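Local coordinates for fusolin (PDB 4OW5), which crystallises in vivo into the viral spindles that enhance entomopoxvirus virulence and carries a chitin-binding domain of the lytic polysaccharide monooxygenase family, at residues F6-Q11 with T118-P123; K44-G49 with D53-A58; H96-R101 with D107-D112; D126-T131 with N240-I245; V200-P203 with Q208-L211. One frame throughout, in Å; residues are numbered along the deposited sequence.

Contact 1 (F6-Q11 with T118-P123); sequences FPIARQ and TPTVIP. With EDO (1,2-ethanediol), chain H.
T120 meets F6, P7 and I8 through both branches of its side chain, and the direct contact is entirely van der Waals. With chi1 at -70°, OG1 lies beside the backbone N and CG2 points the other way, anti to it. The methyl CG2 reaches F6 CE1 at 4.0 Å, the two side chains crossing at about a right angle. The hydroxyl branch faces the chain beyond the cis peptide before P7: OG1 is 3.8 Å from P7 CB and 4.0 Å from I8 CG2.

Polar linkage is indirect. A water sits 2.7 Å from I8 O and 2.6 Å from T120 OG1, joining the two segments. The same buried hydroxyl is hydrogen-bonded to Y345 OH of the second subunit, which also bonds I8 N, so water and foreign tyrosine together hold OG1.

R10, which does not touch 118-123, donates hydrogen bonds from NH1 and NH2 to O2 of an ethanediol, probably from the crystallisation liquor, at 2.8 Å and 3.0 Å, with the oxygen near the guanidinium plane. Its charge is met by a salt bridge to D230; a bond to M111 O and a cation-pi contact with W117 fix the group further.

Strand 2-6 borders the antiparallel sheet, whereas strand 120-123 pairs in parallel with 223-234 in the mixed sheet. The contact thus ties together the two sheets of the fibronectin type III-like beta-sandwich of these monooxygenases.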
# COMPACT_ATOMS: atom_id res chain seq x y z
N PHE A 6 13.30 13.10 -12.54
CA PHE A 6 13.40 12.24 -11.34
C PHE A 6 12.81 12.94 -10.13
O PHE A 6 13.37 13.96 -9.74
CB PHE A 6 14.83 11.79 -11.01
CG PHE A 6 14.79 10.74 -9.93
CD1 PHE A 6 14.24 9.50 -10.18
CD2 PHE A 6 15.14 11.05 -8.62
CE1 PHE A 6 14.01 8.60 -9.16
CE2 PHE A 6 15.01 10.10 -7.60
CZ PHE A 6 14.45 8.87 -7.89
N PRO A 7 11.72 12.42 -9.50
CA PRO A 7 10.90 11.25 -9.93
C PRO A 7 10.18 11.62 -11.22
O PRO A 7 9.71 12.75 -11.33
CB PRO A 7 9.90 11.05 -8.77
CG PRO A 7 10.20 12.05 -7.74
CD PRO A 7 11.15 13.08 -8.32
N ILE A 8 10.12 10.72 -12.18
CA ILE A 8 9.59 11.01 -13.52
C ILE A 8 8.19 11.61 -13.44
O ILE A 8 7.34 11.11 -12.70
CB ILE A 8 9.65 9.78 -14.45
CG1 ILE A 8 9.40 10.19 -15.91
CG2 ILE A 8 8.74 8.63 -14.03
CD1 ILE A 8 9.70 9.07 -16.97
N ALA A 9 7.98 12.73 -14.17
CA ALA A 9 6.67 13.38 -14.17
C ALA A 9 5.65 12.44 -14.85
O ALA A 9 6.01 11.67 -15.75
CB ALA A 9 6.72 14.70 -14.91
N ARG A 10 4.39 12.52 -14.43
CA ARG A 10 3.31 11.68 -14.95
C ARG A 10 3.21 11.73 -16.47
O ARG A 10 3.14 10.68 -17.13
CB ARG A 10 1.97 12.13 -14.34
CG ARG A 10 0.82 11.24 -14.68
CD ARG A 10 -0.44 11.79 -14.05
NE ARG A 10 -0.47 11.54 -12.60
CZ ARG A 10 -1.49 11.85 -11.82
NH1 ARG A 10 -2.57 12.42 -12.34
NH2 ARG A 10 -1.45 11.57 -10.53
N GLN A 11 3.14 12.95 -17.02
CA GLN A 11 2.99 13.11 -18.46
C GLN A 11 4.27 12.70 -19.21
O GLN A 11 4.18 12.29 -20.36
CB GLN A 11 2.56 14.52 -18.84
CG GLN A 11 3.64 15.60 -18.94
CD GLN A 11 4.36 15.89 -17.66
OE1 GLN A 11 3.88 15.66 -16.57
NE2 GLN A 11 5.49 16.51 -17.78
N THR A 118 1.05 4.84 -12.38
CA THR A 118 2.26 4.09 -12.06
C THR A 118 3.23 5.00 -11.33
O THR A 118 3.64 6.02 -11.90
CB THR A 118 2.91 3.48 -13.30
OG1 THR A 118 1.97 2.63 -13.94
CG2 THR A 118 4.20 2.67 -12.96
N PRO A 119 3.65 4.64 -10.10
CA PRO A 119 4.58 5.49 -9.39
C PRO A 119 6.01 5.08 -9.52
O PRO A 119 6.32 3.95 -9.82
CB PRO A 119 4.14 5.30 -7.94
CG PRO A 119 3.81 3.79 -7.90
CD PRO A 119 3.20 3.50 -9.26
N THR A 120 6.89 6.01 -9.18
CA THR A 120 8.28 5.74 -8.91
C THR A 120 8.29 5.04 -7.55
O THR A 120 7.74 5.59 -6.59
CB THR A 120 9.10 7.04 -8.87
OG1 THR A 120 9.18 7.58 -10.19
CG2 THR A 120 10.51 6.82 -8.24
N VAL A 121 8.91 3.88 -7.45
CA VAL A 121 8.96 3.09 -6.22
C VAL A 121 10.28 3.29 -5.52
O VAL A 121 11.30 2.81 -6.02
CB VAL A 121 8.72 1.60 -6.52
CG1 VAL A 121 8.85 0.76 -5.25
CG2 VAL A 121 7.35 1.40 -7.20
N ILE A 122 10.27 3.94 -4.36
CA ILE A 122 11.47 4.20 -3.58
C ILE A 122 11.53 3.22 -2.39
O ILE A 122 10.74 3.34 -1.46
CB ILE A 122 11.48 5.69 -3.11
CG1 ILE A 122 11.34 6.62 -4.38
CG2 ILE A 122 12.77 6.01 -2.27
CD1 ILE A 122 11.28 8.02 -4.10
N PRO A 123 12.49 2.29 -2.36
CA PRO A 123 12.59 1.37 -1.21
C PRO A 123 13.11 2.07 0.06
O PRO A 123 13.95 2.96 -0.01
CB PRO A 123 13.57 0.28 -1.69
CG PRO A 123 13.87 0.58 -3.13
CD PRO A 123 13.57 2.03 -3.34
C1 EDO H . -4.79 14.55 -10.62
O1 EDO H . -5.78 15.50 -10.46
C2 EDO H . -5.33 13.12 -10.62
O2 EDO H . -4.27 12.34 -10.13
O HOH W 1 7.30 9.28 -10.66

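Contact 2 (K44-G49 with D53-A58); sequences KVLQQG and DQAASA
Helices 32-47 and 52-64 follow each other across a short turn, and a Schellman motif ends the first; V45 and L46, in its last turn, pack on Q54, A55 and A58. The motif rests on G49, whose phi of 92° makes it the C-prime residue: G49 N bonds L46 O at 3.2 Å, and the N of the next residue bonds V45 O. The pair belongs to the helical region between strands 2-6 and 120-123, beside the beta-sandwich.

The approach is close, V45 CA and A55 CA being 5.0 Å apart, which the short alanine side chains permit. V45 fills the interface with both methyls. CG1, anti to the backbone N (chi1 175°), presses on backbone as much as side chain, lying 3.5 Å from A55 CA. CG2 instead heads one helical turn further along, to A58 CB at 3.6 Å. L46 comes in from the flank of V45, its CG 3.9 Å from A55 CB, while P248 of the second subunit packs on this leucine too.

Outside the two segments, W100 covers V45 and Q54, and Y42 and V41, earlier in the first helix, touch A55 and A58. Q54 sends its amide away from the apolar strip, OE1 accepting from T51 N. What it gives the interface is its CB, 4.1 Å from V45 CG1.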
# COMPACT_ATOMS: atom_id res chain seq x y z
N LYS A 44 -13.54 12.93 -25.60
CA LYS A 44 -14.10 14.27 -25.36
C LYS A 44 -14.28 15.04 -26.68
O LYS A 44 -15.33 15.63 -26.93
CB LYS A 44 -13.22 15.06 -24.41
CG LYS A 44 -13.80 16.41 -23.95
CD LYS A 44 -12.78 17.03 -22.99
CE LYS A 44 -13.13 18.41 -22.49
NZ LYS A 44 -12.19 18.84 -21.43
N VAL A 45 -13.26 14.97 -27.55
CA VAL A 45 -13.29 15.61 -28.85
C VAL A 45 -14.34 14.95 -29.73
O VAL A 45 -15.05 15.67 -30.44
CB VAL A 45 -11.88 15.63 -29.51
CG1 VAL A 45 -11.92 16.19 -30.93
CG2 VAL A 45 -10.91 16.46 -28.64
N LEU A 46 -14.47 13.63 -29.70
CA LEU A 46 -15.47 12.93 -30.52
C LEU A 46 -16.87 13.30 -30.06
O LEU A 46 -17.74 13.46 -30.90
CB LEU A 46 -15.32 11.40 -30.45
CG LEU A 46 -14.11 10.78 -31.18
CD1 LEU A 46 -14.08 9.31 -30.97
CD2 LEU A 46 -14.13 11.06 -32.68
N GLN A 47 -17.10 13.42 -28.74
CA GLN A 47 -18.40 13.80 -28.18
C GLN A 47 -18.77 15.21 -28.61
O GLN A 47 -19.95 15.49 -28.76
CB GLN A 47 -18.37 13.73 -26.64
CG GLN A 47 -18.43 12.29 -26.12
CD GLN A 47 -19.78 11.63 -26.24
OE1 GLN A 47 -20.77 12.23 -26.68
NE2 GLN A 47 -19.86 10.37 -25.85
N GLN A 48 -17.79 16.10 -28.77
CA GLN A 48 -18.03 17.49 -29.15
C GLN A 48 -18.08 17.69 -30.70
O GLN A 48 -18.01 18.82 -31.18
CB GLN A 48 -16.96 18.40 -28.55
CG GLN A 48 -17.06 18.54 -27.03
CD GLN A 48 -16.04 19.49 -26.45
OE1 GLN A 48 -15.42 20.28 -27.16
NE2 GLN A 48 -15.90 19.49 -25.13
N GLY A 49 -18.18 16.61 -31.46
CA GLY A 49 -18.30 16.70 -32.92
C GLY A 49 -17.02 16.65 -33.75
O GLY A 49 -17.11 16.69 -34.98
N ASP A 53 -9.30 12.39 -36.68
CA ASP A 53 -8.00 13.10 -36.73
C ASP A 53 -7.94 14.26 -35.74
O ASP A 53 -6.90 14.48 -35.14
CB ASP A 53 -7.68 13.64 -38.12
CG ASP A 53 -7.32 12.56 -39.12
OD1 ASP A 53 -7.38 11.37 -38.76
OD2 ASP A 53 -6.98 12.91 -40.27
N GLN A 54 -9.02 14.99 -35.58
CA GLN A 54 -9.06 16.06 -34.56
C GLN A 54 -8.93 15.46 -33.14
O GLN A 54 -8.21 16.00 -32.29
CB GLN A 54 -10.34 16.87 -34.67
CG GLN A 54 -10.33 17.78 -35.90
CD GLN A 54 -11.67 18.44 -36.08
OE1 GLN A 54 -12.71 17.78 -36.16
NE2 GLN A 54 -11.69 19.75 -36.10
N ALA A 55 -9.64 14.35 -32.89
CA ALA A 55 -9.59 13.65 -31.61
C ALA A 55 -8.19 13.04 -31.35
O ALA A 55 -7.66 13.21 -30.25
CB ALA A 55 -10.66 12.57 -31.54
N ALA A 56 -7.58 12.36 -32.36
CA ALA A 56 -6.23 11.79 -32.20
C ALA A 56 -5.19 12.91 -32.07
O ALA A 56 -4.28 12.80 -31.26
CB ALA A 56 -5.86 10.88 -33.38
N SER A 57 -5.34 14.00 -32.82
CA SER A 57 -4.44 15.13 -32.71
C SER A 57 -4.47 15.75 -31.30
O SER A 57 -3.42 16.11 -30.77
CB SER A 57 -4.78 16.21 -33.74
OG SER A 57 -3.87 17.29 -33.60
N ALA A 58 -5.67 15.91 -30.74
CA ALA A 58 -5.84 16.52 -29.42
C ALA A 58 -5.20 15.65 -28.35
O ALA A 58 -4.43 16.18 -27.54
CB ALA A 58 -7.32 16.73 -29.12

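Contact 3 (H96-R101 with D107-D112); sequences HATTWR and DKTGMD. With EDO (1,2-ethanediol), chain H.
A97 anchors the pairing through its carbonyl: K108 N donates to A97 O at 2.9 Å with an N-H...O angle of 170°, approaching from 42° above the carbonyl plane. The same oxygen is approached by the CA-H of D107, and A97 CB lies 3.8 Å from K108 CD. K108 thus lays its aliphatic chain along the alanine while NZ bonds F105 O and E68 O.

At T98 the backbone forms a single beta bridge with D107, CA to CA 4.3 Å. Its CG2 touches T109 CG2 at 3.9 Å, the side chains crossing at about a right angle. D107, the other residue of the bridge, also opens an Asx turn: OD1 takes T109 N at 2.9 Å, almost along its C-O axis, and also T109 OG1 on its syn lone pair, so two donors fix the carboxylate's rotation. The other oxygen, OD2, is salt-bridged to K44.

Past T99, whose backbone pairs with G106, W100 packs its backbone N, at 3.5 Å, and its CB on D107 CB. One water joins the two sides, donating to T98 O and to D107 OD2 at 2.6 Å and accepting from W100 N. W100 NE1 bonds Q48 OE1.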
# COMPACT_ATOMS: atom_id res chain seq x y z
N HIS A 96 -3.85 23.34 -15.99
CA HIS A 96 -5.08 24.02 -16.37
C HIS A 96 -5.21 24.24 -17.91
O HIS A 96 -5.76 25.24 -18.34
CB HIS A 96 -5.23 25.38 -15.61
CG HIS A 96 -6.61 25.96 -15.66
ND1 HIS A 96 -6.86 27.21 -16.22
CD2 HIS A 96 -7.78 25.41 -15.28
CE1 HIS A 96 -8.17 27.40 -16.14
NE2 HIS A 96 -8.77 26.35 -15.58
N ALA A 97 -4.73 23.29 -18.70
CA ALA A 97 -4.91 23.31 -20.16
C ALA A 97 -6.20 22.56 -20.45
O ALA A 97 -6.24 21.34 -20.34
CB ALA A 97 -3.74 22.67 -20.84
N THR A 98 -7.28 23.27 -20.72
CA THR A 98 -8.59 22.64 -20.85
C THR A 98 -9.30 22.88 -22.20
O THR A 98 -10.50 22.61 -22.28
CB THR A 98 -9.51 23.18 -19.71
OG1 THR A 98 -9.82 24.54 -20.01
CG2 THR A 98 -8.89 23.08 -18.32
N THR A 99 -8.62 23.39 -23.23
CA THR A 99 -9.27 23.77 -24.49
C THR A 99 -8.64 23.09 -25.68
O THR A 99 -7.70 23.64 -26.25
CB THR A 99 -9.16 25.30 -24.63
OG1 THR A 99 -7.80 25.70 -24.42
CG2 THR A 99 -10.02 26.03 -23.64
N TRP A 100 -9.20 21.99 -26.14
CA TRP A 100 -8.60 21.24 -27.25
C TRP A 100 -8.50 22.06 -28.55
O TRP A 100 -7.57 21.84 -29.31
CB TRP A 100 -9.34 19.92 -27.52
CG TRP A 100 -10.69 20.04 -28.18
CD1 TRP A 100 -11.89 20.04 -27.55
CD2 TRP A 100 -10.97 19.96 -29.59
NE1 TRP A 100 -12.91 20.04 -28.48
CE2 TRP A 100 -12.37 20.00 -29.73
CE3 TRP A 100 -10.17 19.89 -30.74
CZ2 TRP A 100 -13.00 19.95 -30.99
CZ3 TRP A 100 -10.79 19.78 -31.97
CH2 TRP A 100 -12.19 19.87 -32.09
N ARG A 101 -9.40 23.04 -28.76
CA ARG A 101 -9.38 23.85 -29.98
C ARG A 101 -8.33 24.94 -29.98
O ARG A 101 -8.00 25.41 -31.06
CB ARG A 101 -10.76 24.52 -30.19
CG ARG A 101 -11.85 23.54 -30.55
CD ARG A 101 -13.16 24.25 -30.85
NE ARG A 101 -14.28 23.32 -30.97
CZ ARG A 101 -14.93 22.75 -29.95
NH1 ARG A 101 -14.55 22.99 -28.70
NH2 ARG A 101 -15.94 21.92 -30.18
N ASP A 107 -5.77 20.78 -24.68
CA ASP A 107 -6.47 20.07 -23.62
C ASP A 107 -5.56 18.95 -23.09
O ASP A 107 -5.25 18.01 -23.81
CB ASP A 107 -7.80 19.50 -24.11
CG ASP A 107 -8.64 18.88 -23.00
OD1 ASP A 107 -8.05 18.35 -22.03
OD2 ASP A 107 -9.87 18.92 -23.11
N LYS A 108 -5.12 19.08 -21.83
CA LYS A 108 -4.26 18.07 -21.20
C LYS A 108 -4.96 17.44 -20.00
O LYS A 108 -4.31 16.75 -19.21
CB LYS A 108 -2.92 18.69 -20.78
CG LYS A 108 -2.10 19.18 -21.99
CD LYS A 108 -1.02 20.08 -21.54
CE LYS A 108 -0.10 20.55 -22.64
NZ LYS A 108 -0.15 22.03 -22.72
N THR A 109 -6.28 17.60 -19.91
CA THR A 109 -7.11 17.15 -18.79
C THR A 109 -7.18 15.65 -18.59
O THR A 109 -7.54 15.25 -17.49
CB THR A 109 -8.53 17.69 -18.84
OG1 THR A 109 -9.16 17.25 -20.04
CG2 THR A 109 -8.56 19.17 -18.73
N GLY A 110 -6.76 14.84 -19.56
CA GLY A 110 -6.67 13.40 -19.36
C GLY A 110 -5.69 13.07 -18.25
O GLY A 110 -5.89 12.12 -17.50
N MET A 111 -4.67 13.93 -18.05
CA MET A 111 -3.67 13.71 -17.01
C MET A 111 -4.21 13.96 -15.60
O MET A 111 -3.53 13.59 -14.65
CB MET A 111 -2.42 14.58 -17.28
CG MET A 111 -1.68 14.16 -18.58
SD MET A 111 -1.05 12.44 -18.48
CE MET A 111 -0.69 12.09 -20.21
N ASP A 112 -5.45 14.47 -15.45
CA ASP A 112 -6.04 14.70 -14.12
C ASP A 112 -7.10 13.65 -13.76
O ASP A 112 -7.73 13.78 -12.71
CB ASP A 112 -6.63 16.10 -14.03
CG ASP A 112 -5.56 17.10 -13.72
OD1 ASP A 112 -5.07 17.13 -12.54
OD2 ASP A 112 -5.20 17.86 -14.63
C1 EDO H . -4.79 14.55 -10.62
O1 EDO H . -5.78 15.50 -10.46
C2 EDO H . -5.33 13.12 -10.62
O2 EDO H . -4.27 12.34 -10.13
O HOH W 2 -11.24 20.90 -24.21

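Contact 4 (D126-T131 with N240-I245); sequences DNTVST and NEEDKI
T128 touches N240 and E242 with a single atom, its methyl CG2. That methyl is 3.5 Å from E242 OE2 and 3.8 Å from N240 OD1, with N240 ND2 slightly further at 4.1 Å. These are plain van der Waals approaches of a methyl to polar atoms, and no hydrogen bond joins the two segments. The directions differ: T128 and E242 come at each other from opposite sides, whereas T128 and N240 cross at about a right angle. At chi1 64° OG1 sits between the backbone N and the carbonyl carbon of T128, and CG2 becomes the branch that faces the other segment.

The two polar partners are joined by one hydrogen bond. N240 ND2 donates to E242 OE2 at 2.8 Å with an N-H...O angle of 151°, meeting the carboxylate on its anti side, 17° out of its plane. ND2 has a second partner, S114 OG of the second subunit. E242 stands in the 3-10 segment 241-243, with D243 N bonded to N240 O at 2.9 Å. T128 for its part stands in a type I turn from D126 to V129, and N127 OD1 ties that turn to R236 N.

Further out, Y161 and T162 of the second subunit pack on N127, T128 and N240, and N40 of that subunit bonds D243 O and I245 N. Only 76 Å² is buried between the segments themselves. The arrangement is that of a surface turn of the beta-sandwich brushing the chain that follows strand 223-234, which here lies against the second subunit.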
# COMPACT_ATOMS: atom_id res chain seq x y z
N ASP A 126 14.95 1.56 6.19
CA ASP A 126 14.37 1.34 7.51
C ASP A 126 13.00 2.02 7.54
O ASP A 126 12.86 3.18 7.14
CB ASP A 126 15.30 1.78 8.65
CG ASP A 126 15.76 3.21 8.60
OD1 ASP A 126 15.92 3.73 7.48
OD2 ASP A 126 16.04 3.78 9.68
N ASN A 127 12.01 1.28 7.96
CA ASN A 127 10.62 1.72 7.96
C ASN A 127 10.29 2.79 9.00
O ASN A 127 9.26 3.43 8.86
CB ASN A 127 9.71 0.55 8.16
CG ASN A 127 9.81 -0.44 7.03
OD1 ASN A 127 10.18 -0.10 5.89
ND2 ASN A 127 9.54 -1.68 7.31
N THR A 128 11.18 3.05 9.97
CA THR A 128 10.94 4.06 10.99
C THR A 128 11.42 5.44 10.59
O THR A 128 11.09 6.37 11.31
CB THR A 128 11.56 3.65 12.33
OG1 THR A 128 12.97 3.61 12.19
CG2 THR A 128 11.01 2.36 12.88
N VAL A 129 12.15 5.63 9.45
CA VAL A 129 12.57 6.98 8.99
C VAL A 129 11.40 7.90 8.83
O VAL A 129 10.38 7.49 8.28
CB VAL A 129 13.37 7.02 7.65
CG1 VAL A 129 14.78 6.54 7.84
CG2 VAL A 129 12.65 6.29 6.50
N SER A 130 11.55 9.15 9.22
CA SER A 130 10.48 10.14 9.10
C SER A 130 10.54 10.89 7.76
O SER A 130 9.51 11.39 7.28
CB SER A 130 10.55 11.13 10.25
OG SER A 130 11.89 11.54 10.45
N THR A 131 11.76 11.03 7.18
CA THR A 131 11.95 11.67 5.89
C THR A 131 12.99 10.92 5.08
O THR A 131 13.91 10.35 5.64
CB THR A 131 12.38 13.15 6.03
OG1 THR A 131 13.66 13.19 6.66
CG2 THR A 131 11.37 13.98 6.80
N ASN A 240 10.62 -5.40 12.69
CA ASN A 240 11.16 -4.08 13.00
C ASN A 240 12.35 -4.32 13.90
O ASN A 240 12.20 -4.90 14.98
CB ASN A 240 10.07 -3.24 13.69
CG ASN A 240 10.44 -1.80 13.98
OD1 ASN A 240 11.52 -1.34 13.65
ND2 ASN A 240 9.59 -1.07 14.70
N GLU A 241 13.56 -3.98 13.46
CA GLU A 241 14.78 -4.26 14.24
C GLU A 241 14.74 -3.77 15.68
O GLU A 241 15.30 -4.44 16.55
CB GLU A 241 16.02 -3.67 13.55
CG GLU A 241 16.46 -4.49 12.35
CD GLU A 241 17.11 -5.82 12.72
OE1 GLU A 241 18.03 -5.81 13.57
OE2 GLU A 241 16.68 -6.86 12.17
N GLU A 242 14.03 -2.69 15.98
CA GLU A 242 13.98 -2.23 17.38
C GLU A 242 13.21 -3.18 18.32
O GLU A 242 13.38 -3.08 19.53
CB GLU A 242 13.40 -0.82 17.50
CG GLU A 242 11.97 -0.70 17.02
CD GLU A 242 11.44 0.71 17.03
OE1 GLU A 242 11.74 1.48 17.98
OE2 GLU A 242 10.65 1.04 16.11
N ASP A 243 12.39 -4.10 17.76
CA ASP A 243 11.66 -5.10 18.55
C ASP A 243 12.38 -6.45 18.59
O ASP A 243 11.90 -7.35 19.27
CB ASP A 243 10.29 -5.33 17.92
CG ASP A 243 9.39 -4.15 17.98
OD1 ASP A 243 9.70 -3.20 18.75
OD2 ASP A 243 8.32 -4.20 17.34
N LYS A 244 13.48 -6.59 17.88
CA LYS A 244 14.19 -7.87 17.77
C LYS A 244 15.06 -8.22 18.98
O LYS A 244 16.10 -7.61 19.21
CB LYS A 244 15.07 -7.87 16.51
CG LYS A 244 15.52 -9.28 16.10
CD LYS A 244 16.49 -9.24 14.93
CE LYS A 244 16.96 -10.62 14.53
NZ LYS A 244 18.10 -10.57 13.58
N ILE A 245 14.69 -9.29 19.69
CA ILE A 245 15.49 -9.84 20.80
C ILE A 245 16.49 -10.82 20.17
O ILE A 245 16.09 -11.74 19.47
CB ILE A 245 14.61 -10.50 21.89
CG1 ILE A 245 13.58 -9.51 22.44
CG2 ILE A 245 15.48 -11.11 23.06
CD1 ILE A 245 12.48 -10.15 23.29

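Contact 5 (V200-P203 with Q208-L211); sequences VGIP and QFVL
I202 packs on F209 and L211 in the interior of the beta-sandwich, where strand 194-203 of the antiparallel sheet faces strand 209-217 of the mixed sheet. The closest CA pair, I202 and L211, is 9.3 Å apart, and no hydrogen bond spans the gap. This is the spacing of two layers joined through their side chains, and the backbone bonds run within each sheet: I202 pairs with V132, F209 with V231 and L211 with A229.

The isoleucine divides its branches between the two partners. At chi1 -55° CG1 lies beside the backbone N and CG2 is anti to it, which aims CG2 at the phenylalanine: it is 3.9 Å from CZ and 4.0 Å from CE2, an oblique approach to the far end of the ring. The second torsion, -61°, bends the longer branch, and CD1 ends 4.2 Å from L211 CD2.

F209 has chi1 at 62°, with CG between the backbone N and the carbonyl carbon; its CB points toward the facing strand, and the ring ends against I202. There it also meets the ring of F233. I153 touches all three side chains, and F136 of strand 131-140 touches I202 and L211, so the cluster draws on both layers. The nearer leucine methyl is L211 CD2, which lies at the edge of the F209 ring, in its plane.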
# COMPACT_ATOMS: atom_id res chain seq x y z
N VAL A 200 15.73 17.24 -1.51
CA VAL A 200 14.63 17.61 -0.62
C VAL A 200 14.34 16.41 0.22
O VAL A 200 14.35 15.29 -0.31
CB VAL A 200 13.38 18.07 -1.40
CG1 VAL A 200 12.26 18.51 -0.45
CG2 VAL A 200 13.72 19.18 -2.37
N GLY A 201 14.09 16.63 1.51
CA GLY A 201 13.68 15.59 2.42
C GLY A 201 12.21 15.36 2.17
O GLY A 201 11.43 16.30 2.29
N ILE A 202 11.83 14.18 1.74
CA ILE A 202 10.43 13.86 1.45
C ILE A 202 9.80 13.22 2.66
O ILE A 202 10.29 12.18 3.08
CB ILE A 202 10.34 12.91 0.23
CG1 ILE A 202 11.08 13.51 -0.99
CG2 ILE A 202 8.88 12.59 -0.11
CD1 ILE A 202 10.51 14.86 -1.49
N PRO A 203 8.70 13.78 3.21
CA PRO A 203 8.04 13.13 4.35
C PRO A 203 7.61 11.72 3.94
O PRO A 203 7.08 11.52 2.85
CB PRO A 203 6.82 14.04 4.64
CG PRO A 203 7.17 15.35 4.00
CD PRO A 203 8.00 15.02 2.81
N GLN A 208 0.53 5.71 -1.65
CA GLN A 208 0.99 6.31 -2.88
C GLN A 208 0.61 7.80 -2.85
O GLN A 208 -0.48 8.15 -2.40
CB GLN A 208 0.40 5.59 -4.09
CG GLN A 208 0.84 6.21 -5.37
CD GLN A 208 0.56 5.40 -6.58
OE1 GLN A 208 0.40 4.17 -6.53
NE2 GLN A 208 0.46 6.06 -7.69
N PHE A 209 1.55 8.66 -3.20
CA PHE A 209 1.37 10.10 -3.12
C PHE A 209 1.83 10.78 -4.39
O PHE A 209 2.36 10.15 -5.30
CB PHE A 209 2.12 10.65 -1.89
CG PHE A 209 3.61 10.46 -1.89
CD1 PHE A 209 4.17 9.26 -1.47
CD2 PHE A 209 4.46 11.47 -2.30
CE1 PHE A 209 5.55 9.12 -1.38
CE2 PHE A 209 5.83 11.30 -2.29
CZ PHE A 209 6.38 10.14 -1.80
N VAL A 210 1.60 12.08 -4.44
CA VAL A 210 1.94 12.93 -5.56
C VAL A 210 2.86 14.03 -5.07
O VAL A 210 2.66 14.60 -3.98
CB VAL A 210 0.66 13.51 -6.28
CG1 VAL A 210 0.99 14.71 -7.19
CG2 VAL A 210 -0.06 12.44 -7.06
N LEU A 211 3.89 14.29 -5.87
CA LEU A 211 4.79 15.43 -5.72
C LEU A 211 4.41 16.38 -6.84
O LEU A 211 4.18 15.92 -7.96
CB LEU A 211 6.28 15.03 -5.79
CG LEU A 211 6.73 14.15 -4.61
CD1 LEU A 211 8.10 13.61 -4.80
CD2 LEU A 211 6.67 14.91 -3.31

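In the fold
The order along the chain is not a simple series: contacts 2 and 3 fall within the span between the segments of contact 1, and contact 5 within that of contact 4. Contacts 1 and 5, with centres 10 Å apart, share the sandwich, where P7 CG packs on L211 CD1 at 3.9 Å. Contacts 2 and 3, centres 12 Å apart, form the helix-and-loop side, where V45 CG2 packs on W100 CG at 3.6 Å. Contact 1 reaches contact 3 through Q11 CA, 4.1 Å from M111 SD. Contact 4 lies about 52 Å from contact 2 between centres, across the chain's centre. Contacts 1, 2 and 4 all touch the second subunit, so dimer contacts are spread over the fold.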